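Local coordinates for protein cellulase (Bacillus sp. BG-CS10, PDB 5E09) that probably hydrolyses beta-1,4-glucosidic bonds in cellulose as a halophilic endoglucanase of glycoside hydrolase family 5, with a family 46 carbohydrate-binding module, at residues 47-50 with 51-55; 327-330 with 331-335. All blocks are in the same frame, centred on the assembly; numbering follows the deposited sequence.

How the contacts relate
Contact 1 (47-50 with 51-55) is the C-terminal end of helix 44-52 in the TIM barrel, and contact 2 (327-330 with 331-335) is a stretch of helix 326-337, which follows the last barrel strand. Their centres lie about 14 Å apart, and they touch. Glu53 OE1 comes 3.6 Å from His329 CE1, and Tyr55 CE2 lies 3.9 Å from His329 NE2. Tyr55 OH packs 4.0 Å from Leu332 CD1. Trp323, just before helix 326-337, links the two further, because it touches both contacts. Both contacts belong to the packing around the barrel strands.

Contact 1 (47-50 with 51-55); sequences IKTI and ADEGY
Ala51 N, Asp52 N and Glu53 N bond back to Ile47 O, Lys48 O and Thr49 O in the i to i+4 pattern of an alpha helix. A Schellman motif then closes helix 44-52. Gly54 takes a positive phi of 104°, where a side chain would jam against the carbonyl O of Glu53. Gly54 N bonds to Ala51 O at 3.0 Å. Tyr55 N reaches back to Ile50 O at 3.3 Å, a weak and bent bond.

Ile50 O also lies at the edge of the Tyr55 ring, in the ring plane, and 3.2 Å from Tyr55 CB. Beside it, the CG2 branch of Ile50 packs on Tyr55 CB at 3.7 Å. This branch stands anti to the Ile50 backbone N and beside the carbonyl carbon, which brings it next to the oxygen that Tyr55 uses. The two side chains run at a slant to each other. Trp336 meets the Tyr55 ring edge-to-face, and Trp21 meets it at an inclined angle.

On another side of the helix, Thr49 and Glu53 run side by side and point the same way. Thr49 OG1 bonds to Glu45 O, one turn earlier, which helps to set the rotation of the side chain. Glu53 bends at chi2 (-62°), and its OE1 accepts a bond from Trp323 NE1. The carboxylate is thus tied to the chain segment before helix 326-337.

The whole stretch belongs to the beta-alpha-beta unit of strand 20-23, helix 44-52 and strand 57-60. The motif turns the chain out of the helix toward the second strand. Where Thr49 and Glu53 meet, methyl CG2 of Thr49 lies 4.1 Å from Glu53 CG.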
loop_
_atom_site.group_PDB
_atom_site.type_symbol
_atom_site.label_atom_id
_atom_site.label_comp_id
_atom_site.label_asym_id
_atom_site.label_seq_id
_atom_site.Cartn_x
_atom_site.Cartn_y
_atom_site.Cartn_z
ATOM N N ILE A 47 19.165 7.458 2.007
ATOM C CA ILE A 47 18.653 8.333 3.052
ATOM C C ILE A 47 18.554 9.776 2.570
ATOM O O ILE A 47 17.515 10.445 2.742
ATOM C CB ILE A 47 19.547 8.272 4.307
ATOM C CG1 ILE A 47 19.809 6.819 4.704
ATOM C CG2 ILE A 47 18.922 9.043 5.456
ATOM C CD1 ILE A 47 18.552 6.015 4.997
ATOM N N LYS A 48 19.634 10.255 1.957
ATOM C CA LYS A 48 19.654 11.625 1.459
ATOM C C LYS A 48 18.562 11.838 0.415
ATOM O O LYS A 48 17.943 12.896 0.365
ATOM C CB LYS A 48 21.024 11.978 0.873
ATOM C CG LYS A 48 21.018 13.253 0.037
ATOM C CD LYS A 48 22.403 13.835 -0.161
ATOM C CE LYS A 48 22.362 14.958 -1.182
ATOM N NZ LYS A 48 21.549 14.595 -2.384
ATOM N N THR A 49 18.321 10.827 -0.412
ATOM C CA THR A 49 17.285 10.917 -1.433
ATOM C C THR A 49 15.915 11.050 -0.781
ATOM O O THR A 49 15.111 11.901 -1.166
ATOM C CB THR A 49 17.279 9.691 -2.355
ATOM O OG1 THR A 49 18.578 9.513 -2.939
ATOM C CG2 THR A 49 16.237 9.864 -3.451
ATOM N N ILE A 50 15.656 10.205 0.213
ATOM C CA ILE A 50 14.389 10.264 0.935
ATOM C C ILE A 50 14.161 11.649 1.546
ATOM O O ILE A 50 13.044 12.178 1.509
ATOM C CB ILE A 50 14.326 9.186 2.035
ATOM C CG1 ILE A 50 14.248 7.796 1.391
ATOM C CG2 ILE A 50 13.146 9.422 2.967
ATOM C CD1 ILE A 50 13.132 7.652 0.373
ATOM N N ALA A 51 15.218 12.249 2.091
ATOM C CA ALA A 51 15.088 13.609 2.617
ATOM C C ALA A 51 14.826 14.620 1.496
ATOM O O ALA A 51 13.940 15.468 1.613
ATOM C CB ALA A 51 16.325 13.997 3.401
ATOM N N ASP A 52 15.589 14.519 0.411
ATOM C CA ASP A 52 15.462 15.432 -0.732
ATOM C C ASP A 52 14.062 15.425 -1.336
ATOM O O ASP A 52 13.579 16.455 -1.805
ATOM C CB ASP A 52 16.477 15.079 -1.829
ATOM C CG ASP A 52 16.452 16.056 -2.994
ATOM O OD1 ASP A 52 15.662 17.024 -2.951
ATOM O OD2 ASP A 52 17.224 15.846 -3.959
ATOM N N GLU A 53 13.415 14.262 -1.328
ATOM C CA GLU A 53 12.104 14.124 -1.947
ATOM C C GLU A 53 11.007 14.772 -1.108
ATOM O O GLU A 53 9.840 14.780 -1.501
ATOM C CB GLU A 53 11.786 12.649 -2.191
ATOM C CG GLU A 53 12.699 11.982 -3.217
ATOM C CD GLU A 53 12.587 12.604 -4.604
ATOM O OE1 GLU A 53 11.451 12.813 -5.088
ATOM O OE2 GLU A 53 13.642 12.890 -5.209
ATOM N N GLY A 54 11.383 15.313 0.048
ATOM C CA GLY A 54 10.453 16.057 0.877
ATOM C C GLY A 54 9.945 15.305 2.095
ATOM O O GLY A 54 9.152 15.844 2.872
ATOM N N TYR A 55 10.393 14.060 2.263
ATOM C CA TYR A 55 10.023 13.268 3.432
ATOM C C TYR A 55 10.742 13.790 4.665
ATOM O O TYR A 55 11.942 14.056 4.621
ATOM C CB TYR A 55 10.335 11.787 3.207
ATOM C CG TYR A 55 9.315 11.112 2.323
ATOM C CD1 TYR A 55 8.073 10.742 2.826
ATOM C CD2 TYR A 55 9.582 10.869 0.977
ATOM C CE1 TYR A 55 7.128 10.139 2.023
ATOM C CE2 TYR A 55 8.637 10.265 0.161
ATOM C CZ TYR A 55 7.412 9.903 0.693
ATOM O OH TYR A 55 6.468 9.303 -0.103
#

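Contact 2 (327-330 with 331-335); sequences EFHN and MLKAS
Phe328 and Leu332 lie one helical turn apart and meet at an angle. Leu332 CD1 sits over one face of the Phe328 ring, 4.1 Å above its plane and offset toward the rim. The other methyl, CD2, approaches Phe328 CE1 at 3.8 Å. The ring gets there because CG of Phe328 is anti to the backbone N (chi1 176°), which swings it along the helix toward Leu332. Phe293 meets this ring edge-to-face, and Leu332 also touches Ile297 of helix 286-302. With an alanine in place of Leu332, CG and both methyls go, and a gap would probably open beside the Phe328 ring, leaving it freer to shift.

His329 and Lys333 form the next pair, and they also pass at a slant. Lys333 runs extended beyond CG, and its CD meets the imidazole obliquely, 4.1 Å from His329 CE1. Trp323 stacks on the same imidazole.

Toward helix 286-302, selenomethionine Met331 bends at chi2 and chi3 and touches Leu290 and Glu294. Its carbonyl O takes two bonds, from Ser335 N at 2.9 Å and Ser335 OG at 2.6 Å. The two donors come from opposite faces of the carbonyl plane. The hydroxyl of the buried Ser335 thus gives its hydrogen to a carbonyl one turn back. Asn330 OD1 is held by Gln326 NE2.

The i to i+4 backbone bonds continue throughout; Lys333 N to His329 O is the straightest of those joining the two segments, with an N-H...O angle of 170°. This is a regular alpha helix, the one that follows the eighth strand of the TIM barrel and packs beside helix 286-302.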
loop_
_atom_site.group_PDB
_atom_site.type_symbol
_atom_site.label_atom_id
_atom_site.label_comp_id
_atom_site.label_asym_id
_atom_site.label_seq_id
_atom_site.Cartn_x
_atom_site.Cartn_y
_atom_site.Cartn_z
ATOM N N GLU A 327 4.289 9.386 -11.627
ATOM C CA GLU A 327 2.919 9.884 -11.547
ATOM C C GLU A 327 2.357 9.669 -10.137
ATOM O O GLU A 327 1.774 10.578 -9.527
ATOM C CB GLU A 327 2.057 9.176 -12.602
ATOM C CG GLU A 327 0.634 9.684 -12.757
ATOM C CD GLU A 327 -0.100 8.984 -13.895
ATOM O OE1 GLU A 327 -0.839 9.659 -14.635
ATOM O OE2 GLU A 327 0.069 7.757 -14.054
ATOM N N PHE A 328 2.567 8.455 -9.633
ATOM C CA PHE A 328 2.182 8.044 -8.284
ATOM C C PHE A 328 2.762 8.972 -7.212
ATOM O O PHE A 328 2.020 9.568 -6.409
ATOM C CB PHE A 328 2.633 6.586 -8.066
ATOM C CG PHE A 328 2.393 6.054 -6.680
ATOM C CD1 PHE A 328 1.188 6.257 -6.032
ATOM C CD2 PHE A 328 3.371 5.312 -6.043
ATOM C CE1 PHE A 328 0.971 5.752 -4.764
ATOM C CE2 PHE A 328 3.161 4.803 -4.772
ATOM C CZ PHE A 328 1.957 5.024 -4.134
ATOM N N HIS A 329 4.084 9.116 -7.210
ATOM C CA HIS A 329 4.713 9.955 -6.201
ATOM C C HIS A 329 4.330 11.422 -6.337
ATOM O O HIS A 329 4.247 12.134 -5.337
ATOM C CB HIS A 329 6.230 9.845 -6.236
ATOM C CG HIS A 329 6.891 10.679 -5.184
ATOM N ND1 HIS A 329 7.500 11.882 -5.463
ATOM C CD2 HIS A 329 6.978 10.508 -3.843
ATOM C CE1 HIS A 329 7.968 12.404 -4.339
ATOM N NE2 HIS A 329 7.663 11.590 -3.345
ATOM N N ASN A 330 4.116 11.883 -7.565
ATOM C CA ASN A 330 3.637 13.244 -7.759
ATOM C C ASN A 330 2.277 13.415 -7.101
ATOM O O ASN A 330 1.998 14.456 -6.508
ATOM C CB ASN A 330 3.555 13.604 -9.247
ATOM C CG ASN A 330 4.917 13.896 -9.854
ATOM O OD1 ASN A 330 5.946 13.831 -9.176
ATOM N ND2 ASN A 330 4.930 14.211 -11.142
HETATM N N MSE A 331 1.432 12.391 -7.198
HETATM C CA MSE A 331 0.121 12.461 -6.558
HETATM C C MSE A 331 0.252 12.504 -5.030
HETATM O O MSE A 331 -0.466 13.260 -4.362
HETATM C CB MSE A 331 -0.761 11.284 -6.985
HETATM C CG MSE A 331 -2.156 11.317 -6.367
HETATM SE SE MSE A 331 -3.101 13.011 -6.686
HETATM C CE MSE A 331 -4.274 12.428 -8.134
ATOM N N LEU A 332 1.166 11.706 -4.479
ATOM C CA LEU A 332 1.421 11.758 -3.035
ATOM C C LEU A 332 1.897 13.149 -2.601
ATOM O O LEU A 332 1.359 13.752 -1.661
ATOM C CB LEU A 332 2.463 10.712 -2.624
ATOM C CG LEU A 332 2.210 9.234 -2.928
ATOM C CD1 LEU A 332 3.373 8.405 -2.404
ATOM C CD2 LEU A 332 0.878 8.746 -2.346
ATOM N N LYS A 333 2.916 13.641 -3.302
ATOM C CA LYS A 333 3.541 14.931 -3.030
ATOM C C LYS A 333 2.515 16.051 -3.068
ATOM O O LYS A 333 2.467 16.897 -2.171
ATOM C CB LYS A 333 4.652 15.194 -4.047
ATOM C CG LYS A 333 5.641 16.277 -3.657
ATOM C CD LYS A 333 6.815 16.287 -4.629
ATOM C CE LYS A 333 8.001 17.062 -4.080
ATOM N NZ LYS A 333 9.267 16.702 -4.786
ATOM N N ALA A 334 1.688 16.042 -4.108
ATOM C CA ALA A 334 0.604 17.010 -4.231
ATOM C C ALA A 334 -0.360 16.894 -3.054
ATOM O O ALA A 334 -0.800 17.901 -2.491
ATOM C CB ALA A 334 -0.140 16.816 -5.549
ATOM N N SER A 335 -0.680 15.660 -2.678
ATOM C CA SER A 335 -1.643 15.430 -1.607
ATOM C C SER A 335 -1.133 15.891 -0.239
ATOM O O SER A 335 -1.937 16.185 0.647
ATOM C CB SER A 335 -2.030 13.952 -1.557
ATOM O OG SER A 335 -2.570 13.541 -2.803
#